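Local coordinates for CRISPR protein (Archaeoglobus fulgidus, PDB 4MJK), which probably acts as the Cas5 subunit of a type I-A CRISPR Cascade complex, the RNA-guided assembly that recognises invading nucleic acid, at residues S27-P32 with I230-S235; G70-N75 with T176-P181; P78-D83 with G114-S119; Q194-E199 with P240-E245. All coordinates share one frame; numbering follows the deposited sequence.

Contact 1. Residues S27-P32 with I230-S235; sequences SFYYPP and IPIMTS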
loop_
_atom_site.group_PDB
_atom_site.type_symbol
_atom_site.label_atom_id
_atom_site.label_comp_id
_atom_site.label_asym_id
_atom_site.label_seq_id
_atom_site.Cartn_x
_atom_site.Cartn_y
_atom_site.Cartn_z
ATOM N N SER A 27 -5.746 10.956 -11.455
ATOM C CA SER A 27 -5.278 10.249 -10.260
ATOM C C SER A 27 -5.817 11.002 -9.038
ATOM O O SER A 27 -6.301 12.134 -9.163
ATOM C CB SER A 27 -3.759 10.193 -10.228
ATOM O OG SER A 27 -3.218 11.501 -10.239
ATOM N N PHE A 28 -5.758 10.378 -7.868
ATOM C CA PHE A 28 -6.434 10.937 -6.697
ATOM C C PHE A 28 -5.506 10.983 -5.497
ATOM O O PHE A 28 -4.938 9.967 -5.113
ATOM C CB PHE A 28 -7.638 10.081 -6.302
ATOM C CG PHE A 28 -8.777 10.112 -7.279
ATOM C CD1 PHE A 28 -9.324 11.314 -7.700
ATOM C CD2 PHE A 28 -9.316 8.923 -7.767
ATOM C CE1 PHE A 28 -10.381 11.336 -8.604
ATOM C CE2 PHE A 28 -10.367 8.934 -8.667
ATOM C CZ PHE A 28 -10.903 10.139 -9.085
ATOM N N TYR A 29 -5.376 12.148 -4.880
ATOM C CA TYR A 29 -4.729 12.204 -3.568
ATOM C C TYR A 29 -5.614 11.498 -2.523
ATOM O O TYR A 29 -5.105 10.802 -1.629
ATOM C CB TYR A 29 -4.468 13.656 -3.151
ATOM C CG TYR A 29 -3.376 14.359 -3.930
ATOM C CD1 TYR A 29 -2.033 14.152 -3.626
ATOM C CD2 TYR A 29 -3.687 15.255 -4.949
ATOM C CE1 TYR A 29 -1.025 14.811 -4.330
ATOM C CE2 TYR A 29 -2.684 15.927 -5.655
ATOM C CZ TYR A 29 -1.360 15.695 -5.340
ATOM O OH TYR A 29 -0.359 16.342 -6.023
ATOM N N TYR A 30 -6.936 11.657 -2.640
ATOM C CA TYR A 30 -7.853 11.079 -1.648
ATOM C C TYR A 30 -8.992 10.279 -2.256
ATOM O O TYR A 30 -9.359 10.490 -3.400
ATOM C CB TYR A 30 -8.478 12.180 -0.784
ATOM C CG TYR A 30 -7.497 12.866 0.112
ATOM C CD1 TYR A 30 -7.033 12.238 1.263
ATOM C CD2 TYR A 30 -7.024 14.146 -0.188
ATOM C CE1 TYR A 30 -6.120 12.858 2.092
ATOM C CE2 TYR A 30 -6.115 14.774 0.637
ATOM C CZ TYR A 30 -5.668 14.121 1.788
ATOM O OH TYR A 30 -4.753 14.725 2.635
ATOM N N PRO A 31 -9.598 9.379 -1.467
ATOM C CA PRO A 31 -10.784 8.687 -1.982
ATOM C C PRO A 31 -11.860 9.704 -2.345
ATOM O O PRO A 31 -12.158 10.584 -1.535
ATOM C CB PRO A 31 -11.255 7.857 -0.780
ATOM C CG PRO A 31 -10.027 7.651 0.035
ATOM C CD PRO A 31 -9.274 8.961 -0.092
ATOM N N PRO A 32 -12.425 9.600 -3.554
ATOM C CA PRO A 32 -13.503 10.521 -3.943
ATOM C C PRO A 32 -14.699 10.451 -2.996
ATOM O O PRO A 32 -14.957 9.406 -2.394
ATOM C CB PRO A 32 -13.895 10.033 -5.341
ATOM C CG PRO A 32 -12.621 9.376 -5.868
ATOM C CD PRO A 32 -12.027 8.698 -4.658
ATOM N N ILE A 230 -8.136 20.466 -1.363
ATOM C CA ILE A 230 -7.888 19.360 -0.437
ATOM C C ILE A 230 -6.604 19.627 0.325
ATOM O O ILE A 230 -5.607 20.073 -0.262
ATOM C CB ILE A 230 -7.762 17.990 -1.181
ATOM C CG1 ILE A 230 -6.761 18.096 -2.337
ATOM C CG2 ILE A 230 -9.131 17.550 -1.727
ATOM C CD1 ILE A 230 -6.409 16.772 -3.014
ATOM N N PRO A 231 -6.610 19.359 1.635
ATOM C CA PRO A 231 -5.389 19.608 2.402
ATOM C C PRO A 231 -4.406 18.437 2.289
ATOM O O PRO A 231 -4.821 17.268 2.243
ATOM C CB PRO A 231 -5.904 19.729 3.832
ATOM C CG PRO A 231 -7.084 18.776 3.873
ATOM C CD PRO A 231 -7.716 18.873 2.484
ATOM N N ILE A 232 -3.119 18.770 2.245
ATOM C CA ILE A 232 -2.047 17.792 2.171
ATOM C C ILE A 232 -1.077 18.105 3.310
ATOM O O ILE A 232 -0.404 19.137 3.324
ATOM C CB ILE A 232 -1.288 17.860 0.833
ATOM C CG1 ILE A 232 -2.250 17.724 -0.368
ATOM C CG2 ILE A 232 -0.144 16.833 0.818
ATOM C CD1 ILE A 232 -2.654 16.339 -0.683
HETATM N N MSE A 233 -1.039 17.203 4.274
HETATM C CA MSE A 233 -0.234 17.356 5.470
HETATM C C MSE A 233 1.227 17.109 5.118
HETATM O O MSE A 233 1.543 16.128 4.444
HETATM C CB MSE A 233 -0.720 16.301 6.468
HETATM C CG MSE A 233 -0.229 16.413 7.872
HETATM SE SE MSE A 233 -1.264 15.149 8.952
HETATM C CE MSE A 233 -2.461 16.428 9.826
ATOM N N THR A 234 2.116 17.996 5.555
ATOM C CA THR A 234 3.546 17.821 5.299
ATOM C C THR A 234 4.319 17.467 6.566
ATOM O O THR A 234 5.489 17.098 6.503
ATOM C CB THR A 234 4.177 19.077 4.671
ATOM O OG1 THR A 234 3.837 20.230 5.449
ATOM C CG2 THR A 234 3.674 19.269 3.251
ATOM N N SER A 235 3.664 17.586 7.712
ATOM C CA SER A 235 4.293 17.298 8.992
ATOM C C SER A 235 3.227 16.820 9.947
ATOM O O SER A 235 2.079 17.282 9.896
ATOM C CB SER A 235 4.967 18.559 9.553
ATOM O OG SER A 235 5.152 18.479 10.963
HETATM O O HOH W 1 -2.287 14.605 3.822
#
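I230 sends its CD1 methyl into the angle between Y29 and Y30. The carbon touches Y29 CD2 at 3.7 Å and reaches the edge of the other ring at Y30 CD2, 3.9 Å away. It gets there because I230 CG1 stands between the backbone N and the carbonyl carbon (chi1 51°), with CD1 extended beyond it. At P231 the contact turns polar: Y30 OH donates to P231 O over 2.6 Å, in the carbonyl plane, with a C=O...donor angle of 156°. I232 then brings its own CD1 to Y29 CD1 at 3.7 Å, so the two isoleucine methyls meet Y29 from the same side of its ring. One residue on, M233 N donates to a water that itself donates to Y30 OH at 2.7 Å, giving the phenol oxygen two partners. A phenylalanine at Y30 would probably keep the ring packing but leave P231 O without its donor and the water bound to M233 N with no phenol to donate to. The loop runs into helix 33-46 just after P32. E199 of strand 196-202 accepts from the backbone N of Y29 and of Y30, and W71 of strand 66-73 meets the Y30 ring edge-to-face.

Contact 2. Residues G70-N75 with T176-P181; sequences GWKALN and TDYSFP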
loop_
_atom_site.group_PDB
_atom_site.type_symbol
_atom_site.label_atom_id
_atom_site.label_comp_id
_atom_site.label_asym_id
_atom_site.label_seq_id
_atom_site.Cartn_x
_atom_site.Cartn_y
_atom_site.Cartn_z
ATOM N N GLY A 70 -16.577 16.679 3.680
ATOM C CA GLY A 70 -15.188 17.118 3.657
ATOM C C GLY A 70 -14.345 16.125 4.438
ATOM O O GLY A 70 -14.883 15.299 5.180
ATOM N N TRP A 71 -13.028 16.200 4.284
ATOM C CA TRP A 71 -12.148 15.249 4.934
ATOM C C TRP A 71 -10.774 15.864 5.083
ATOM O O TRP A 71 -10.445 16.843 4.408
ATOM C CB TRP A 71 -12.048 13.950 4.118
ATOM C CG TRP A 71 -11.586 14.184 2.701
ATOM C CD1 TRP A 71 -10.304 14.105 2.226
ATOM C CD2 TRP A 71 -12.400 14.580 1.590
ATOM N NE1 TRP A 71 -10.278 14.415 0.883
ATOM C CE2 TRP A 71 -11.556 14.716 0.475
ATOM C CE3 TRP A 71 -13.771 14.830 1.437
ATOM C CZ2 TRP A 71 -12.029 15.069 -0.782
ATOM C CZ3 TRP A 71 -14.243 15.186 0.180
ATOM C CH2 TRP A 71 -13.372 15.308 -0.909
ATOM N N LYS A 72 -9.988 15.289 5.991
ATOM C CA LYS A 72 -8.613 15.706 6.203
ATOM C C LYS A 72 -7.801 14.551 6.770
ATOM O O LYS A 72 -8.336 13.687 7.475
ATOM C CB LYS A 72 -8.542 16.909 7.151
ATOM C CG LYS A 72 -8.983 16.594 8.558
ATOM C CD LYS A 72 -9.093 17.849 9.409
ATOM C CE LYS A 72 -9.615 17.503 10.801
ATOM N NZ LYS A 72 -9.768 18.712 11.702
ATOM N N ALA A 73 -6.512 14.539 6.453
ATOM C CA ALA A 73 -5.600 13.530 6.972
ATOM C C ALA A 73 -5.340 13.885 8.422
ATOM O O ALA A 73 -5.301 15.057 8.753
ATOM C CB ALA A 73 -4.290 13.528 6.176
ATOM N N LEU A 74 -5.199 12.876 9.280
ATOM C CA LEU A 74 -4.849 13.093 10.675
ATOM C C LEU A 74 -3.365 12.851 10.899
ATOM O O LEU A 74 -2.756 13.470 11.766
ATOM C CB LEU A 74 -5.678 12.168 11.589
ATOM C CG LEU A 74 -7.198 12.377 11.445
ATOM C CD1 LEU A 74 -8.014 11.361 12.251
ATOM C CD2 LEU A 74 -7.566 13.794 11.836
ATOM N N ASN A 75 -2.768 11.963 10.116
ATOM C CA ASN A 75 -1.386 11.576 10.387
ATOM C C ASN A 75 -0.678 11.013 9.163
ATOM O O ASN A 75 0.253 10.224 9.286
ATOM C CB ASN A 75 -1.356 10.509 11.482
ATOM C CG ASN A 75 -1.913 9.190 10.999
ATOM O OD1 ASN A 75 -2.643 9.150 10.007
ATOM N ND2 ASN A 75 -1.546 8.102 11.659
ATOM N N THR A 176 -11.047 26.715 8.059
ATOM C CA THR A 176 -11.336 25.284 7.916
ATOM C C THR A 176 -10.051 24.525 7.677
ATOM O O THR A 176 -9.115 25.052 7.080
ATOM C CB THR A 176 -12.369 24.968 6.781
ATOM O OG1 THR A 176 -12.698 23.568 6.791
ATOM C CG2 THR A 176 -11.825 25.334 5.400
ATOM N N ASP A 177 -9.988 23.305 8.193
ATOM C CA ASP A 177 -8.892 22.409 7.870
ATOM C C ASP A 177 -9.424 21.159 7.162
ATOM O O ASP A 177 -8.712 20.170 7.023
ATOM C CB ASP A 177 -8.029 22.074 9.104
ATOM C CG ASP A 177 -8.824 21.500 10.249
ATOM O OD1 ASP A 177 -9.961 21.066 10.049
ATOM O OD2 ASP A 177 -8.292 21.453 11.375
ATOM N N TYR A 178 -10.672 21.233 6.694
ATOM C CA TYR A 178 -11.252 20.186 5.841
ATOM C C TYR A 178 -11.278 20.578 4.376
ATOM O O TYR A 178 -11.397 21.764 4.045
ATOM C CB TYR A 178 -12.689 19.907 6.249
ATOM C CG TYR A 178 -12.832 19.139 7.530
ATOM C CD1 TYR A 178 -12.928 19.805 8.745
ATOM C CD2 TYR A 178 -12.899 17.754 7.521
ATOM C CE1 TYR A 178 -13.080 19.116 9.935
ATOM C CE2 TYR A 178 -13.040 17.045 8.703
ATOM C CZ TYR A 178 -13.141 17.740 9.907
ATOM O OH TYR A 178 -13.288 17.060 11.080
ATOM N N SER A 179 -11.224 19.576 3.499
ATOM C CA SER A 179 -11.422 19.805 2.079
ATOM C C SER A 179 -12.751 20.522 1.859
ATOM O O SER A 179 -13.660 20.442 2.692
ATOM C CB SER A 179 -11.396 18.467 1.315
ATOM O OG SER A 179 -12.535 17.672 1.647
ATOM N N PHE A 180 -12.877 21.226 0.738
ATOM C CA PHE A 180 -14.124 21.900 0.431
ATOM C C PHE A 180 -14.312 22.083 -1.063
ATOM O O PHE A 180 -13.346 22.187 -1.809
ATOM C CB PHE A 180 -14.175 23.260 1.123
ATOM C CG PHE A 180 -13.003 24.154 0.804
ATOM C CD1 PHE A 180 -11.836 24.092 1.567
ATOM C CD2 PHE A 180 -13.072 25.067 -0.250
ATOM C CE1 PHE A 180 -10.766 24.915 1.293
ATOM C CE2 PHE A 180 -11.998 25.906 -0.531
ATOM C CZ PHE A 180 -10.844 25.821 0.236
ATOM N N PRO A 181 -15.571 22.148 -1.504
ATOM C CA PRO A 181 -15.808 22.390 -2.928
ATOM C C PRO A 181 -15.413 23.823 -3.285
ATOM O O PRO A 181 -15.709 24.770 -2.553
ATOM C CB PRO A 181 -17.315 22.159 -3.082
ATOM C CG PRO A 181 -17.883 22.422 -1.729
ATOM C CD PRO A 181 -16.818 22.079 -0.715
#
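K72 NZ is gripped by two acids: D177 across the contact, in a salt bridge with OD1 at 2.9 Å, and E258, which also takes the hydroxyl of Y178. D177 OD1 is approached from above the carboxylate plane, and the second bond, to OD2, is weak. K72 lies on strand 66-73, an outermost strand of the six-stranded antiparallel sheet, and the segment 176-181 links strand 174-176 to strand 180-181, its bend beginning with an ST turn, T176 OG1 accepting from Y178 N. The lysine chain leaves its backbone between N and the carbonyl carbon (chi1 66°) and is extended from there on, which lays its methylenes over the Y178 ring. CD sits 4.0 Å from the Y178 ring centroid, only 7° off the normal, a CH-pi contact. The edge of the same ring faces W71 N, with Y178 CD2 3.6 Å from it. F131 of the adjoining strand also meets Y178, edge-to-face. Backbone pairing is limited to S179 N giving a nearly straight bond to W71 O at 3.0 Å. The S179 hydroxyl answers by accepting from W71 N at 3.1 Å, a more bent bond (143°). The same oxygen lies over the indole: S179 OG stands 3.0 Å above the plane of W71, over its centre.

Contact 3. Residues P78-D83 with G114-S119; sequences PLRYSD and GKTILS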
loop_
_atom_site.group_PDB
_atom_site.type_symbol
_atom_site.label_atom_id
_atom_site.label_comp_id
_atom_site.label_asym_id
_atom_site.label_seq_id
_atom_site.Cartn_x
_atom_site.Cartn_y
_atom_site.Cartn_z
ATOM N N PRO A 78 -0.625 11.444 1.165
ATOM C CA PRO A 78 -0.855 10.502 0.052
ATOM C C PRO A 78 0.342 10.409 -0.879
ATOM O O PRO A 78 1.073 11.384 -1.072
ATOM C CB PRO A 78 -2.039 11.115 -0.702
ATOM C CG PRO A 78 -2.587 12.222 0.230
ATOM C CD PRO A 78 -1.415 12.676 1.026
ATOM N N LEU A 79 0.551 9.238 -1.459
ATOM C CA LEU A 79 1.618 9.085 -2.435
ATOM C C LEU A 79 0.988 8.369 -3.617
ATOM O O LEU A 79 0.754 7.171 -3.561
ATOM C CB LEU A 79 2.776 8.267 -1.833
ATOM C CG LEU A 79 3.963 7.979 -2.749
ATOM C CD1 LEU A 79 4.692 9.265 -3.108
ATOM C CD2 LEU A 79 4.933 6.967 -2.095
ATOM N N ARG A 80 0.661 9.118 -4.664
ATOM C CA ARG A 80 -0.049 8.544 -5.798
ATOM C C ARG A 80 0.909 7.655 -6.576
ATOM O O ARG A 80 2.110 7.922 -6.616
ATOM C CB ARG A 80 -0.597 9.648 -6.696
ATOM C CG ARG A 80 -1.541 10.596 -5.981
ATOM C CD ARG A 80 -1.819 11.809 -6.846
ATOM N NE ARG A 80 -0.595 12.553 -7.118
ATOM C CZ ARG A 80 -0.473 13.461 -8.081
ATOM N NH1 ARG A 80 -1.508 13.737 -8.872
ATOM N NH2 ARG A 80 0.686 14.084 -8.262
ATOM N N TYR A 81 0.398 6.599 -7.197
ATOM C CA TYR A 81 1.305 5.776 -7.990
ATOM C C TYR A 81 1.840 6.579 -9.169
ATOM O O TYR A 81 2.919 6.301 -9.690
ATOM C CB TYR A 81 0.670 4.454 -8.417
ATOM C CG TYR A 81 1.156 3.305 -7.561
ATOM C CD1 TYR A 81 0.440 2.898 -6.447
ATOM C CD2 TYR A 81 2.357 2.654 -7.847
ATOM C CE1 TYR A 81 0.890 1.860 -5.649
ATOM C CE2 TYR A 81 2.822 1.608 -7.050
ATOM C CZ TYR A 81 2.080 1.224 -5.952
ATOM O OH TYR A 81 2.503 0.188 -5.153
ATOM N N SER A 82 1.104 7.609 -9.570
ATOM C CA SER A 82 1.635 8.490 -10.605
ATOM C C SER A 82 2.890 9.218 -10.106
ATOM O O SER A 82 3.826 9.411 -10.882
ATOM C CB SER A 82 0.566 9.452 -11.159
ATOM O OG SER A 82 0.303 10.520 -10.274
ATOM N N ASP A 83 2.920 9.588 -8.819
ATOM C CA ASP A 83 4.120 10.178 -8.187
ATOM C C ASP A 83 5.260 9.151 -8.142
ATOM O O ASP A 83 6.421 9.447 -8.452
ATOM C CB ASP A 83 3.824 10.599 -6.742
ATOM C CG ASP A 83 2.872 11.785 -6.641
ATOM O OD1 ASP A 83 3.041 12.742 -7.425
ATOM O OD2 ASP A 83 1.962 11.755 -5.768
ATOM N N GLY A 114 -5.951 5.466 -10.311
ATOM C CA GLY A 114 -6.575 5.873 -9.060
ATOM C C GLY A 114 -6.045 5.144 -7.828
ATOM O O GLY A 114 -6.680 5.154 -6.778
ATOM N N LYS A 115 -4.885 4.508 -7.956
ATOM C CA LYS A 115 -4.297 3.793 -6.826
ATOM C C LYS A 115 -3.273 4.656 -6.111
ATOM O O LYS A 115 -2.365 5.206 -6.737
ATOM C CB LYS A 115 -3.672 2.477 -7.265
ATOM C CG LYS A 115 -3.125 1.632 -6.110
ATOM C CD LYS A 115 -2.617 0.292 -6.626
ATOM C CE LYS A 115 -2.275 -0.658 -5.482
ATOM N NZ LYS A 115 -1.906 -2.033 -5.998
ATOM N N THR A 116 -3.427 4.750 -4.792
ATOM C CA THR A 116 -2.689 5.714 -3.987
ATOM C C THR A 116 -2.301 5.127 -2.649
ATOM O O THR A 116 -3.135 4.531 -1.961
ATOM C CB THR A 116 -3.555 6.976 -3.765
ATOM O OG1 THR A 116 -3.775 7.601 -5.029
ATOM C CG2 THR A 116 -2.877 7.973 -2.830
ATOM N N ILE A 117 -1.030 5.277 -2.281
ATOM C CA ILE A 117 -0.570 4.812 -0.977
ATOM C C ILE A 117 -0.770 5.940 0.045
ATOM O O ILE A 117 -0.586 7.107 -0.272
ATOM C CB ILE A 117 0.929 4.373 -1.056
ATOM C CG1 ILE A 117 1.047 3.073 -1.862
ATOM C CG2 ILE A 117 1.544 4.212 0.339
ATOM C CD1 ILE A 117 2.475 2.686 -2.168
ATOM N N LEU A 118 -1.194 5.609 1.253
ATOM C CA LEU A 118 -1.247 6.628 2.305
ATOM C C LEU A 118 -0.089 6.374 3.240
ATOM O O LEU A 118 -0.032 5.340 3.902
ATOM C CB LEU A 118 -2.590 6.603 3.044
ATOM C CG LEU A 118 -3.798 7.022 2.192
ATOM C CD1 LEU A 118 -5.121 6.700 2.896
ATOM C CD2 LEU A 118 -3.737 8.530 1.818
ATOM N N SER A 119 0.873 7.289 3.234
ATOM C CA SER A 119 2.086 7.131 4.035
ATOM C C SER A 119 1.906 7.793 5.399
ATOM O O SER A 119 1.717 9.003 5.496
ATOM C CB SER A 119 3.287 7.789 3.346
ATOM O OG SER A 119 3.405 7.392 1.994
HETATM O O HOH W 2 -2.092 7.266 -9.352
#
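Y81 and I117 form the apolar centre, with I117 CD1 lying 3.9 Å from Y81 CE1 in an oblique approach. The extended chain of K115 runs alongside the same ring, pointing the same way, its CG 3.8 Å from Y81 CD1. On the face of L79 and I117 these two pack through their CB atoms, while on the face of P78, R80, T116 and L118, P78 CB touches T116 CG2 at 3.9 Å and L118 CD2 at 4.0 Å. Between the faces runs the ladder: L79 and I117 are a hydrogen-bonded pair, L79 N to I117 O at 2.7 Å and I117 N to L79 O, and Y81 N adds a bond to K115 O. At the polar edge R80, the N-cap of helix 81-87, grips D83 side-on. Its NE goes to OD2 at 3.0 Å and its NH2 to OD1 at 2.8 Å; the bend at chi3 (-62°) folds the guanidinium back to the acid, and R80 N also bonds OD2. With R80 replaced by alanine, D83 would probably lose its charged mate, leaving the weaker hold of the backbone N on OD2. The Y29 ring adds a cation-pi contact to R80. Y81 OH donates to L118 O of the second subunit, whose own Y81 OH bonds S119 OG, and I117 packs on its counterpart there: an antiparallel ladder in a three-stranded sheet, built into a subunit interface.

Contact 4. Residues Q194-E199 with P240-E245; sequences QRWEFE and PECLVE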
loop_
_atom_site.group_PDB
_atom_site.type_symbol
_atom_site.label_atom_id
_atom_site.label_comp_id
_atom_site.label_asym_id
_atom_site.label_seq_id
_atom_site.Cartn_x
_atom_site.Cartn_y
_atom_site.Cartn_z
ATOM N N GLN A 194 0.343 25.361 5.009
ATOM C CA GLN A 194 0.490 24.925 3.631
ATOM C C GLN A 194 0.137 23.524 3.232
ATOM O O GLN A 194 0.079 22.579 4.034
ATOM C CB GLN A 194 1.888 25.222 3.091
ATOM C CG GLN A 194 1.989 26.598 2.459
ATOM C CD GLN A 194 1.126 26.731 1.219
ATOM O OE1 GLN A 194 0.491 25.767 0.774
ATOM N NE2 GLN A 194 1.107 27.927 0.644
ATOM N N ARG A 195 -0.031 23.469 1.914
ATOM C CA ARG A 195 -0.455 22.350 1.126
ATOM C C ARG A 195 -1.969 22.238 1.036
ATOM O O ARG A 195 -2.626 21.545 1.811
ATOM C CB ARG A 195 0.281 21.071 1.487
ATOM C CG ARG A 195 1.698 21.074 0.923
ATOM C CD ARG A 195 1.668 21.068 -0.598
ATOM N NE ARG A 195 2.056 19.755 -1.106
ATOM C CZ ARG A 195 1.759 19.286 -2.315
ATOM N NH1 ARG A 195 1.056 20.017 -3.167
ATOM N NH2 ARG A 195 2.168 18.078 -2.670
ATOM N N TRP A 196 -2.489 22.973 0.061
ATOM C CA TRP A 196 -3.849 22.833 -0.405
ATOM C C TRP A 196 -3.821 22.577 -1.914
ATOM O O TRP A 196 -3.534 23.478 -2.715
ATOM C CB TRP A 196 -4.651 24.084 -0.085
ATOM C CG TRP A 196 -4.943 24.181 1.378
ATOM C CD1 TRP A 196 -4.140 24.740 2.350
ATOM C CD2 TRP A 196 -6.088 23.657 2.053
ATOM N NE1 TRP A 196 -4.746 24.623 3.577
ATOM C CE2 TRP A 196 -5.937 23.955 3.425
ATOM C CE3 TRP A 196 -7.242 22.977 1.629
ATOM C CZ2 TRP A 196 -6.894 23.597 4.374
ATOM C CZ3 TRP A 196 -8.187 22.628 2.567
ATOM C CH2 TRP A 196 -8.009 22.937 3.929
ATOM N N GLU A 197 -4.118 21.346 -2.296
ATOM C CA GLU A 197 -4.123 20.969 -3.695
ATOM C C GLU A 197 -5.525 21.131 -4.300
ATOM O O GLU A 197 -6.439 21.592 -3.620
ATOM C CB GLU A 197 -3.620 19.535 -3.838
ATOM C CG GLU A 197 -2.151 19.459 -4.215
ATOM C CD GLU A 197 -1.931 19.657 -5.706
ATOM O OE1 GLU A 197 -0.778 19.490 -6.159
ATOM O OE2 GLU A 197 -2.911 19.973 -6.427
ATOM N N PHE A 198 -5.657 20.783 -5.580
ATOM C CA PHE A 198 -6.920 20.800 -6.306
ATOM C C PHE A 198 -7.197 19.374 -6.771
ATOM O O PHE A 198 -6.276 18.648 -7.164
ATOM C CB PHE A 198 -6.826 21.660 -7.580
ATOM C CG PHE A 198 -6.643 23.139 -7.334
ATOM C CD1 PHE A 198 -7.719 24.008 -7.434
ATOM C CD2 PHE A 198 -5.394 23.653 -7.002
ATOM C CE1 PHE A 198 -7.555 25.366 -7.215
ATOM C CE2 PHE A 198 -5.220 25.020 -6.779
ATOM C CZ PHE A 198 -6.302 25.870 -6.891
ATOM N N GLU A 199 -8.462 18.981 -6.784
ATOM C CA GLU A 199 -8.793 17.659 -7.277
ATOM C C GLU A 199 -10.227 17.670 -7.784
ATOM O O GLU A 199 -11.091 18.287 -7.170
ATOM C CB GLU A 199 -8.599 16.627 -6.157
ATOM C CG GLU A 199 -8.746 15.171 -6.584
ATOM C CD GLU A 199 -7.727 14.283 -5.872
ATOM O OE1 GLU A 199 -6.565 14.241 -6.326
ATOM O OE2 GLU A 199 -8.088 13.664 -4.842
ATOM N N PRO A 240 -2.931 21.391 7.674
ATOM C CA PRO A 240 -3.223 22.475 6.727
ATOM C C PRO A 240 -4.489 23.233 7.122
ATOM O O PRO A 240 -5.475 22.635 7.549
ATOM C CB PRO A 240 -3.421 21.730 5.406
ATOM C CG PRO A 240 -2.507 20.531 5.547
ATOM C CD PRO A 240 -2.684 20.110 6.983
ATOM N N GLU A 241 -4.450 24.554 6.990
ATOM C CA GLU A 241 -5.580 25.377 7.385
ATOM C C GLU A 241 -5.704 26.563 6.434
ATOM O O GLU A 241 -4.699 27.100 5.974
ATOM C CB GLU A 241 -5.375 25.885 8.819
ATOM C CG GLU A 241 -6.585 26.564 9.420
ATOM C CD GLU A 241 -6.367 26.932 10.882
ATOM O OE1 GLU A 241 -5.264 26.667 11.413
ATOM O OE2 GLU A 241 -7.301 27.481 11.502
ATOM N N CYS A 242 -6.934 26.963 6.131
ATOM C CA CYS A 242 -7.128 28.180 5.356
ATOM C C CYS A 242 -8.336 28.998 5.790
ATOM O O CYS A 242 -9.258 28.498 6.454
ATOM C CB CYS A 242 -7.202 27.870 3.869
ATOM S SG CYS A 242 -8.596 26.872 3.488
ATOM N N LEU A 243 -8.309 30.270 5.408
ATOM C CA LEU A 243 -9.433 31.172 5.597
ATOM C C LEU A 243 -10.270 31.196 4.327
ATOM O O LEU A 243 -9.753 31.397 3.225
ATOM C CB LEU A 243 -8.929 32.578 5.908
ATOM C CG LEU A 243 -8.153 32.704 7.218
ATOM C CD1 LEU A 243 -7.420 34.049 7.279
ATOM C CD2 LEU A 243 -9.100 32.538 8.409
ATOM N N VAL A 244 -11.563 30.969 4.472
ATOM C CA VAL A 244 -12.417 30.857 3.300
ATOM C C VAL A 244 -13.647 31.727 3.474
ATOM O O VAL A 244 -14.256 31.745 4.552
ATOM C CB VAL A 244 -12.853 29.397 3.067
ATOM C CG1 VAL A 244 -13.703 29.299 1.826
ATOM C CG2 VAL A 244 -11.623 28.493 2.927
ATOM N N GLU A 245 -13.996 32.458 2.421
ATOM C CA GLU A 245 -15.216 33.252 2.413
ATOM C C GLU A 245 -16.316 32.440 1.740
ATOM O O GLU A 245 -16.137 31.933 0.630
ATOM C CB GLU A 245 -14.993 34.557 1.648
ATOM C CG GLU A 245 -15.737 35.748 2.195
ATOM C CD GLU A 245 -15.069 37.065 1.774
ATOM O OE1 GLU A 245 -14.894 37.269 0.546
ATOM O OE2 GLU A 245 -14.691 37.870 2.659
#
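The indole of W196 carries C242 SG over one face, 3.8 Å above the plane and offset toward the rim. This is a Cys sulfur-aromatic contact, with the sulfur 16° off the normal of the six-membered ring. SG reaches the ring because it stands between the backbone N and the carbonyl carbon of C242 (chi1 64°). At the indole edge, in plane, lies E241 N; it is 3.4 Å from W196 NE1, but both are donors, and NE1 has instead a weak bond to S193 O. P240 comes in by the same nitrogen, its CB 3.7 Å from W196 NE1, and the proline ring also rests against the backbone of the Q194-R195 link, with P240 CG 3.6 Å from Q194 O. W196 thus bridges two small antiparallel sheets: it starts strand 196-202, an outermost strand of the sheet that also holds 225-231, whereas C242 lies on 241-246, the middle strand of its own. The chain passes from 186-193 in the second sheet to 196-202 in the first through Q194 and R195. There Q194 OE1 turns back on its own backbone, one lone pair taking R195 N over 2.6 Å in a nearly straight bond (173°). E197 OE1 makes a long salt bridge to R195 NH1 (3.5 Å) in the guanidinium plane, and E197 OE2 accepts from F198 N at 3.0 Å through its anti lone pair.

From the N terminus, residues 27-32 open contact 1 just ahead of helix 33-46. Contact 2 opens on strand 66-73 and contact 3 on strand 76-80 directly after it. Contact 3 closes first, at 114-119, nested inside contact 2, which closes at 176-181; both lie inside the long loop of contact 1. Contact 4 opens at 194-199 before contact 1 closes at 230-235, and closes at 240-245, so these two cross. Contact 2 ties the six-stranded sheet to the small sheets that contact 4 joins, and T176 N to C242 O links contacts 2 and 4, while contact 1 meets contact 3 through F28 O and T116 OG1.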